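PDB 3CDL: transcriptional regulator AefR from Pseudomonas syringae pv. tomato, which probably binds cis-regulatory DNA as a transcription factor of the TetR family. Local coordinates for residues Phe22-Ile35 with Val46-Met60. Residues are numbered along the deposited sequence; the frame is centred on the assembly and turned at random.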
ATOM      1  N   PHE B  22      -6.417 -18.597   6.834  1.00 48.99           N
ATOM      2  CA  PHE B  22      -6.450 -17.816   5.593  1.00 49.33           C
ATOM      3  C   PHE B  22      -5.031 -17.393   5.220  1.00 49.98           C
ATOM      4  O   PHE B  22      -4.728 -17.146   4.051  1.00 49.84           O
ATOM      5  CB  PHE B  22      -7.308 -16.550   5.708  1.00 48.86           C
ATOM      6  CG  PHE B  22      -8.760 -16.799   5.952  1.00 47.93           C
ATOM      7  CD1 PHE B  22      -9.498 -15.914   6.728  1.00 46.84           C
ATOM      8  CD2 PHE B  22      -9.407 -17.899   5.405  1.00 47.36           C
ATOM      9  CE1 PHE B  22     -10.863 -16.138   6.972  1.00 47.55           C
ATOM     10  CE2 PHE B  22     -10.777 -18.126   5.646  1.00 46.88           C
ATOM     11  CZ  PHE B  22     -11.503 -17.248   6.432  1.00 46.50           C
ATOM     12  N   GLY B  23      -4.176 -17.282   6.229  1.00 50.47           N
ATOM     13  CA  GLY B  23      -2.787 -16.978   5.995  1.00 51.49           C
ATOM     14  C   GLY B  23      -2.092 -18.205   5.443  1.00 52.22           C
ATOM     15  O   GLY B  23      -1.160 -18.098   4.654  1.00 52.57           O
ATOM     16  N   ASP B  24      -2.549 -19.379   5.858  1.00 52.78           N
ATOM     17  CA  ASP B  24      -1.880 -20.619   5.487  1.00 53.29           C
ATOM     18  C   ASP B  24      -2.340 -21.100   4.129  1.00 52.84           C
ATOM     19  O   ASP B  24      -1.544 -21.200   3.200  1.00 52.74           O
ATOM     20  CB  ASP B  24      -2.108 -21.704   6.553  1.00 53.68           C
ATOM     21  CG  ASP B  24      -1.441 -21.370   7.890  1.00 55.73           C
ATOM     22  OD1 ASP B  24      -0.758 -20.320   7.966  1.00 57.24           O
ATOM     23  OD2 ASP B  24      -1.595 -22.156   8.864  1.00 57.34           O
ATOM     24  N   ARG B  25      -3.634 -21.391   4.029  1.00 52.55           N
ATOM     25  CA  ARG B  25      -4.207 -22.016   2.844  1.00 52.35           C
ATOM     26  C   ARG B  25      -4.588 -20.966   1.797  1.00 51.82           C
ATOM     27  O   ARG B  25      -4.607 -21.245   0.599  1.00 51.76           O
ATOM     28  CB  ARG B  25      -5.450 -22.842   3.217  1.00 52.28           C
ATOM     29  CG  ARG B  25      -5.348 -23.675   4.487  1.00 53.36           C
ATOM     30  CD  ARG B  25      -4.734 -25.053   4.235  1.00 54.57           C
ATOM     31  NE  ARG B  25      -4.803 -25.892   5.433  1.00 56.06           N
ATOM     32  CZ  ARG B  25      -4.639 -27.219   5.442  1.00 56.78           C
ATOM     33  NH1 ARG B  25      -4.391 -27.898   4.307  1.00 56.20           N
ATOM     34  NH2 ARG B  25      -4.735 -27.879   6.595  1.00 57.35           N
ATOM     35  N   GLY B  26      -4.886 -19.757   2.259  1.00 51.27           N
ATOM     36  CA  GLY B  26      -5.533 -18.758   1.417  1.00 50.62           C
ATOM     37  C   GLY B  26      -6.987 -18.691   1.827  1.00 50.29           C
ATOM     38  O   GLY B  26      -7.488 -19.594   2.494  1.00 50.25           O
ATOM     39  N   PHE B  27      -7.666 -17.631   1.422  1.00 49.91           N
ATOM     40  CA  PHE B  27      -9.031 -17.382   1.859  1.00 49.76           C
ATOM     41  C   PHE B  27     -10.087 -18.350   1.286  1.00 49.85           C
ATOM     42  O   PHE B  27     -10.827 -18.980   2.049  1.00 49.49           O
ATOM     43  CB  PHE B  27      -9.430 -15.920   1.579  1.00 49.75           C
ATOM     44  CG  PHE B  27     -10.840 -15.612   1.964  1.00 49.56           C
ATOM     45  CD1 PHE B  27     -11.160 -15.314   3.297  1.00 50.24           C
ATOM     46  CD2 PHE B  27     -11.853 -15.670   1.024  1.00 47.97           C
ATOM     47  CE1 PHE B  27     -12.468 -15.059   3.679  1.00 50.44           C
ATOM     48  CE2 PHE B  27     -13.165 -15.427   1.394  1.00 49.99           C
ATOM     49  CZ  PHE B  27     -13.477 -15.110   2.723  1.00 50.36           C
ATOM     50  N   GLU B  28     -10.172 -18.434  -0.045  1.00 50.18           N
ATOM     51  CA  GLU B  28     -11.249 -19.175  -0.735  1.00 50.26           C
ATOM     52  C   GLU B  28     -11.178 -20.686  -0.588  1.00 50.03           C
ATOM     53  O   GLU B  28     -12.219 -21.335  -0.500  1.00 50.29           O
ATOM     54  CB  GLU B  28     -11.358 -18.785  -2.221  1.00 50.61           C
ATOM     55  CG  GLU B  28     -12.406 -17.666  -2.543  1.00 52.97           C
ATOM     56  CD  GLU B  28     -13.888 -18.166  -2.585  1.00 55.94           C
ATOM     57  OE1 GLU B  28     -14.304 -18.970  -1.713  1.00 56.40           O
ATOM     58  OE2 GLU B  28     -14.650 -17.738  -3.488  1.00 56.78           O
ATOM     59  N   ILE B  29      -9.970 -21.247  -0.558  1.00 49.80           N
ATOM     60  CA  ILE B  29      -9.815 -22.692  -0.330  1.00 49.83           C
ATOM     61  C   ILE B  29      -9.978 -23.124   1.145  1.00 49.84           C
ATOM     62  O   ILE B  29     -10.113 -24.318   1.422  1.00 49.60           O
ATOM     63  CB  ILE B  29      -8.482 -23.278  -0.903  1.00 49.85           C
ATOM     64  CG1 ILE B  29      -7.344 -23.178   0.126  1.00 49.50           C
ATOM     65  CG2 ILE B  29      -8.137 -22.660  -2.263  1.00 49.47           C
ATOM     66  CD1 ILE B  29      -6.173 -24.118  -0.150  1.00 49.93           C
ATOM     67  N   THR B  30      -9.961 -22.165   2.072  1.00 49.77           N
ATOM     68  CA  THR B  30     -10.112 -22.452   3.503  1.00 49.76           C
ATOM     69  C   THR B  30     -11.576 -22.629   3.866  1.00 49.68           C
ATOM     70  O   THR B  30     -12.402 -21.771   3.572  1.00 50.08           O
ATOM     71  CB  THR B  30      -9.545 -21.319   4.355  1.00 49.65           C
ATOM     72  OG1 THR B  30      -8.181 -21.096   3.991  1.00 49.65           O
ATOM     73  CG2 THR B  30      -9.617 -21.673   5.839  1.00 50.39           C
ATOM     74  N   SER B  31     -11.888 -23.736   4.520  1.00 49.74           N
ATOM     75  CA  SER B  31     -13.258 -24.043   4.906  1.00 49.75           C
ATOM     76  C   SER B  31     -13.532 -23.828   6.399  1.00 49.66           C
ATOM     77  O   SER B  31     -12.618 -23.850   7.236  1.00 49.00           O
ATOM     78  CB  SER B  31     -13.571 -25.483   4.537  1.00 49.88           C
ATOM     79  OG  SER B  31     -12.703 -26.351   5.236  1.00 50.46           O
HETATM   80  N   MSE B  32     -14.815 -23.636   6.706  1.00 49.83           N
HETATM   81  CA  MSE B  32     -15.299 -23.400   8.063  1.00 50.07           C
HETATM   82  C   MSE B  32     -14.921 -24.523   9.016  1.00 49.87           C
HETATM   83  O   MSE B  32     -14.628 -24.270  10.186  1.00 49.96           O
HETATM   84  CB  MSE B  32     -16.815 -23.204   8.070  1.00 50.47           C
HETATM   85  CG  MSE B  32     -17.300 -22.006   7.281  1.00 52.46           C
HETATM   86 SE   MSE B  32     -16.601 -20.318   7.968  0.85 59.76          SE
HETATM   87  CE  MSE B  32     -17.945 -19.965   9.345  1.00 57.18           C
ATOM     88  N   ASP B  33     -14.927 -25.758   8.519  1.00 49.44           N
ATOM     89  CA  ASP B  33     -14.473 -26.884   9.324  1.00 49.20           C
ATOM     90  C   ASP B  33     -12.962 -26.914   9.526  1.00 48.86           C
ATOM     91  O   ASP B  33     -12.496 -27.383  10.564  1.00 49.06           O
ATOM     92  CB  ASP B  33     -15.004 -28.258   8.848  1.00 49.36           C
ATOM     93  CG  ASP B  33     -15.664 -28.219   7.476  1.00 50.08           C
ATOM     94  OD1 ASP B  33     -15.245 -27.409   6.613  1.00 50.62           O
ATOM     95  OD2 ASP B  33     -16.607 -29.024   7.267  1.00 49.48           O
ATOM     96  N   ARG B  34     -12.194 -26.424   8.552  1.00 48.18           N
ATOM     97  CA  ARG B  34     -10.748 -26.343   8.739  1.00 47.45           C
ATOM     98  C   ARG B  34     -10.461 -25.325   9.828  1.00 46.80           C
ATOM     99  O   ARG B  34      -9.671 -25.588  10.740  1.00 47.06           O
ATOM    100  CB  ARG B  34     -10.021 -26.011   7.440  1.00 47.52           C
ATOM    101  CG  ARG B  34      -8.610 -26.578   7.372  1.00 48.02           C
ATOM    102  CD  ARG B  34      -8.367 -27.319   6.069  1.00 50.09           C
ATOM    103  NE  ARG B  34      -8.690 -26.499   4.892  1.00 53.62           N
ATOM    104  CZ  ARG B  34      -8.712 -26.940   3.625  1.00 54.43           C
ATOM    105  NH1 ARG B  34      -9.020 -26.105   2.641  1.00 52.13           N
ATOM    106  NH2 ARG B  34      -8.428 -28.214   3.334  1.00 56.16           N
ATOM    107  N   ILE B  35     -11.146 -24.184   9.743  1.00 46.02           N
ATOM    108  CA  ILE B  35     -11.151 -23.160  10.798  1.00 45.04           C
ATOM    109  C   ILE B  35     -11.481 -23.767  12.175  1.00 44.62           C
ATOM    110  O   ILE B  35     -10.751 -23.534  13.149  1.00 44.42           O
ATOM    111  CB  ILE B  35     -12.134 -21.998  10.451  1.00 44.77           C
ATOM    112  CG1 ILE B  35     -11.612 -21.197   9.262  1.00 44.37           C
ATOM    113  CG2 ILE B  35     -12.394 -21.084  11.653  1.00 44.09           C
ATOM    114  CD1 ILE B  35     -12.628 -20.244   8.661  1.00 45.04           C
ATOM    115  N   VAL B  46     -18.814 -22.586  15.537  1.00 45.05           N
ATOM    116  CA  VAL B  46     -18.298 -21.711  14.489  1.00 44.87           C
ATOM    117  C   VAL B  46     -19.428 -21.050  13.695  1.00 45.02           C
ATOM    118  O   VAL B  46     -19.384 -19.844  13.461  1.00 44.87           O
ATOM    119  CB  VAL B  46     -17.326 -22.467  13.527  1.00 45.01           C
ATOM    120  CG1 VAL B  46     -17.107 -21.693  12.232  1.00 44.30           C
ATOM    121  CG2 VAL B  46     -15.995 -22.716  14.209  1.00 44.80           C
ATOM    122  N   TYR B  47     -20.434 -21.829  13.287  1.00 45.04           N
ATOM    123  CA  TYR B  47     -21.536 -21.273  12.491  1.00 45.35           C
ATOM    124  C   TYR B  47     -22.436 -20.337  13.295  1.00 45.44           C
ATOM    125  O   TYR B  47     -23.031 -19.406  12.738  1.00 45.12           O
ATOM    126  CB  TYR B  47     -22.352 -22.373  11.790  1.00 45.80           C
ATOM    127  CG  TYR B  47     -21.657 -22.977  10.581  1.00 46.14           C
ATOM    128  CD1 TYR B  47     -21.451 -22.230   9.425  1.00 46.34           C
ATOM    129  CD2 TYR B  47     -21.208 -24.300  10.593  1.00 47.56           C
ATOM    130  CE1 TYR B  47     -20.804 -22.782   8.310  1.00 46.41           C
ATOM    131  CE2 TYR B  47     -20.561 -24.862   9.482  1.00 47.35           C
ATOM    132  CZ  TYR B  47     -20.366 -24.089   8.349  1.00 46.54           C
ATOM    133  OH  TYR B  47     -19.740 -24.628   7.259  1.00 46.84           O
ATOM    134  N   ASN B  48     -22.523 -20.602  14.602  1.00 45.86           N
ATOM    135  CA  ASN B  48     -23.226 -19.751  15.558  1.00 45.94           C
ATOM    136  C   ASN B  48     -22.695 -18.323  15.514  1.00 45.99           C
ATOM    137  O   ASN B  48     -23.458 -17.373  15.345  1.00 46.09           O
ATOM    138  CB  ASN B  48     -23.091 -20.312  16.981  1.00 46.04           C
ATOM    139  CG  ASN B  48     -23.856 -21.623  17.188  1.00 46.63           C
ATOM    140  OD1 ASN B  48     -24.895 -21.875  16.558  1.00 46.23           O
ATOM    141  ND2 ASN B  48     -23.347 -22.455  18.099  1.00 46.65           N
ATOM    142  N   HIS B  49     -21.383 -18.178  15.649  1.00 46.14           N
ATOM    143  CA  HIS B  49     -20.757 -16.863  15.589  1.00 46.37           C
ATOM    144  C   HIS B  49     -20.757 -16.265  14.184  1.00 46.45           C
ATOM    145  O   HIS B  49     -21.130 -15.107  14.006  1.00 46.90           O
ATOM    146  CB  HIS B  49     -19.359 -16.895  16.208  1.00 46.39           C
ATOM    147  CG  HIS B  49     -19.376 -16.886  17.711  1.00 47.55           C
ATOM    148  ND1 HIS B  49     -18.483 -17.609  18.474  1.00 48.28           N
ATOM    149  CD2 HIS B  49     -20.193 -16.253  18.592  1.00 48.01           C
ATOM    150  CE1 HIS B  49     -18.745 -17.417  19.759  1.00 48.28           C
ATOM    151  NE2 HIS B  49     -19.780 -16.601  19.857  1.00 47.69           N
ATOM    152  N   PHE B  50     -20.371 -17.065  13.187  1.00 46.41           N
ATOM    153  CA  PHE B  50     -20.330 -16.620  11.793  1.00 45.97           C
ATOM    154  C   PHE B  50     -20.995 -17.633  10.891  1.00 45.75           C
ATOM    155  O   PHE B  50     -20.437 -18.716  10.673  1.00 45.91           O
ATOM    156  CB  PHE B  50     -18.889 -16.417  11.338  1.00 46.10           C
ATOM    157  CG  PHE B  50     -18.090 -15.539  12.252  1.00 46.65           C
ATOM    158  CD1 PHE B  50     -18.143 -14.147  12.121  1.00 46.69           C
ATOM    159  CD2 PHE B  50     -17.303 -16.096  13.256  1.00 45.96           C
ATOM    160  CE1 PHE B  50     -17.413 -13.318  12.966  1.00 45.60           C
ATOM    161  CE2 PHE B  50     -16.571 -15.280  14.109  1.00 46.38           C
ATOM    162  CZ  PHE B  50     -16.630 -13.885  13.966  1.00 46.44           C
ATOM    163  N   PRO B  51     -22.179 -17.288  10.344  1.00 45.36           N
ATOM    164  CA  PRO B  51     -22.946 -18.206   9.487  1.00 45.15           C
ATOM    165  C   PRO B  51     -22.297 -18.490   8.123  1.00 44.88           C
ATOM    166  O   PRO B  51     -22.754 -19.369   7.404  1.00 44.58           O
ATOM    167  CB  PRO B  51     -24.298 -17.487   9.305  1.00 44.99           C
ATOM    168  CG  PRO B  51     -24.302 -16.376  10.293  1.00 44.82           C
ATOM    169  CD  PRO B  51     -22.873 -16.001  10.504  1.00 45.04           C
ATOM    170  N   SER B  52     -21.240 -17.754   7.786  1.00 45.05           N
ATOM    171  CA  SER B  52     -20.524 -17.930   6.517  1.00 45.24           C
ATOM    172  C   SER B  52     -19.216 -17.151   6.514  1.00 45.46           C
ATOM    173  O   SER B  52     -19.045 -16.220   7.297  1.00 45.61           O
ATOM    174  CB  SER B  52     -21.384 -17.491   5.331  1.00 44.59           C
ATOM    175  OG  SER B  52     -21.732 -16.130   5.435  1.00 43.66           O
ATOM    176  N   LYS B  53     -18.307 -17.540   5.623  1.00 45.88           N
ATOM    177  CA  LYS B  53     -17.056 -16.801   5.372  1.00 46.64           C
ATOM    178  C   LYS B  53     -17.241 -15.301   5.020  1.00 46.66           C
ATOM    179  O   LYS B  53     -16.459 -14.464   5.487  1.00 46.69           O
ATOM    180  CB  LYS B  53     -16.222 -17.508   4.300  1.00 46.62           C
ATOM    181  CG  LYS B  53     -15.832 -18.939   4.666  1.00 47.63           C
ATOM    182  CD  LYS B  53     -15.317 -19.715   3.453  1.00 48.24           C
ATOM    183  CE  LYS B  53     -14.081 -19.069   2.876  1.00 47.88           C
ATOM    184  NZ  LYS B  53     -13.467 -19.918   1.834  1.00 49.31           N
ATOM    185  N   GLU B  54     -18.267 -14.973   4.221  1.00 46.55           N
ATOM    186  CA  GLU B  54     -18.722 -13.580   4.035  1.00 46.62           C
ATOM    187  C   GLU B  54     -18.886 -12.847   5.373  1.00 46.19           C
ATOM    188  O   GLU B  54     -18.282 -11.796   5.587  1.00 46.07           O
ATOM    189  CB  GLU B  54     -20.059 -13.512   3.276  1.00 46.52           C
ATOM    190  CG  GLU B  54     -19.962 -13.502   1.742  1.00 47.38           C
ATOM    191  CD  GLU B  54     -21.098 -12.711   1.059  1.00 47.94           C
ATOM    192  OE1 GLU B  54     -21.493 -11.648   1.605  1.00 50.29           O
ATOM    193  OE2 GLU B  54     -21.581 -13.139  -0.029  1.00 48.12           O
ATOM    194  N   GLU B  55     -19.703 -13.407   6.268  1.00 45.88           N
ATOM    195  CA  GLU B  55     -19.995 -12.782   7.561  1.00 45.45           C
ATOM    196  C   GLU B  55     -18.737 -12.704   8.427  1.00 44.83           C
ATOM    197  O   GLU B  55     -18.622 -11.841   9.297  1.00 44.96           O
ATOM    198  CB  GLU B  55     -21.117 -13.534   8.286  1.00 45.45           C
ATOM    199  CG  GLU B  55     -22.178 -12.634   8.945  1.00 47.17           C
ATOM    200  CD  GLU B  55     -22.093 -12.567  10.490  1.00 48.88           C
ATOM    201  OE1 GLU B  55     -20.978 -12.629  11.054  1.00 50.75           O
ATOM    202  OE2 GLU B  55     -23.156 -12.445  11.151  1.00 48.02           O
ATOM    203  N   LEU B  56     -17.791 -13.601   8.173  1.00 44.16           N
ATOM    204  CA  LEU B  56     -16.534 -13.627   8.908  1.00 43.38           C
ATOM    205  C   LEU B  56     -15.555 -12.616   8.320  1.00 43.37           C
ATOM    206  O   LEU B  56     -14.887 -11.863   9.056  1.00 43.18           O
ATOM    207  CB  LEU B  56     -15.957 -15.051   8.887  1.00 43.73           C
ATOM    208  CG  LEU B  56     -14.513 -15.334   9.322  1.00 43.25           C
ATOM    209  CD1 LEU B  56     -14.246 -14.985  10.811  1.00 42.99           C
ATOM    210  CD2 LEU B  56     -14.215 -16.786   9.035  1.00 42.63           C
ATOM    211  N   PHE B  57     -15.474 -12.607   6.987  1.00 42.70           N
ATOM    212  CA  PHE B  57     -14.728 -11.584   6.269  1.00 42.09           C
ATOM    213  C   PHE B  57     -15.242 -10.182   6.596  1.00 42.13           C
ATOM    214  O   PHE B  57     -14.447  -9.250   6.727  1.00 41.81           O
ATOM    215  CB  PHE B  57     -14.783 -11.817   4.758  1.00 41.56           C
ATOM    216  CG  PHE B  57     -13.962 -10.835   3.974  1.00 40.68           C
ATOM    217  CD1 PHE B  57     -12.582 -10.990   3.873  1.00 38.18           C
ATOM    218  CD2 PHE B  57     -14.561  -9.756   3.352  1.00 39.77           C
ATOM    219  CE1 PHE B  57     -11.830 -10.108   3.184  1.00 38.52           C
ATOM    220  CE2 PHE B  57     -13.813  -8.849   2.653  1.00 40.60           C
ATOM    221  CZ  PHE B  57     -12.435  -9.017   2.572  1.00 41.53           C
ATOM    222  N   ALA B  58     -16.563 -10.044   6.728  1.00 42.52           N
ATOM    223  CA  ALA B  58     -17.194  -8.769   7.080  1.00 43.09           C
ATOM    224  C   ALA B  58     -16.658  -8.248   8.402  1.00 43.72           C
ATOM    225  O   ALA B  58     -16.406  -7.059   8.537  1.00 42.72           O
ATOM    226  CB  ALA B  58     -18.702  -8.906   7.148  1.00 42.71           C
ATOM    227  N   GLU B  59     -16.463  -9.160   9.355  1.00 45.19           N
ATOM    228  CA  GLU B  59     -16.029  -8.821  10.699  1.00 47.13           C
ATOM    229  C   GLU B  59     -14.569  -8.407  10.716  1.00 48.48           C
ATOM    230  O   GLU B  59     -14.206  -7.422  11.344  1.00 48.21           O
ATOM    231  CB  GLU B  59     -16.229 -10.010  11.636  1.00 47.39           C
ATOM    232  CG  GLU B  59     -16.882  -9.658  12.979  1.00 48.36           C
ATOM    233  CD  GLU B  59     -16.006  -8.834  13.885  1.00 49.53           C
ATOM    234  OE1 GLU B  59     -15.459  -9.387  14.863  1.00 50.84           O
ATOM    235  OE2 GLU B  59     -15.871  -7.624  13.631  1.00 51.28           O
HETATM  236  N   MSE B  60     -13.737  -9.175  10.019  1.00 50.67           N
HETATM  237  CA  MSE B  60     -12.330  -8.847   9.833  1.00 53.25           C
HETATM  238  C   MSE B  60     -12.105  -7.478   9.193  1.00 53.13           C
HETATM  239  O   MSE B  60     -11.201  -6.745   9.591  1.00 53.42           O
HETATM  240  CB  MSE B  60     -11.679  -9.908   8.966  1.00 53.06           C
HETATM  241  CG  MSE B  60     -11.061 -11.025   9.744  1.00 54.74           C
HETATM  242 SE   MSE B  60     -10.603 -12.528   8.610  1.00 58.05          SE
HETATM  243  CE  MSE B  60      -9.869 -11.669   7.034  1.00 56.96           C
TER
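Leu56 meets Phe22 and Ile35 through one branch: its CD2 lies 3.8 Å from Phe22 CZ, at the edge of that ring, and also packs against Ile35 CD1. Farther round the same edge comes the selenium of selenomethionine Met60, 5.1 Å from the ring centroid and almost in its plane, a Met-aromatic contact. Met32, also selenomethionine, sits as a knob among Val46 and Tyr47 of helix 43-49 and Lys53 and Leu56 of helix 53-64. Bends at chi2 (-61°) and chi3 (-86°) curl the Met32 chain, carrying its CE to 3.5 Å from Val46 CG1 and SE against Lys53 CG; Met32 CB and CG rest by the hydroxyl end of Tyr47. The start of helix 32-39 is thus packed against the next two helices of the TetR-type DNA-binding domain, whose predicted helix-turn-helix spans residues 31-50. Phe57 directs its edge at one face of Phe27 in a T-shaped pair, planes at 68°, and both rings also touch helix 117-125. Lys53 runs across the opposite face of Phe27, its CE over the ring toward the rim and NZ in cation-pi position 4.8 Å from the centroid. Lys53 NZ donates to Phe27 O and Thr30 O, carbonyls of the turn between helices 9-24 and 32-39, 2.8 Å from each, tying it to helix 53-64. At the exposed edge, Glu28 OE1 adds a long salt bridge to Lys53 NZ (3.8 Å).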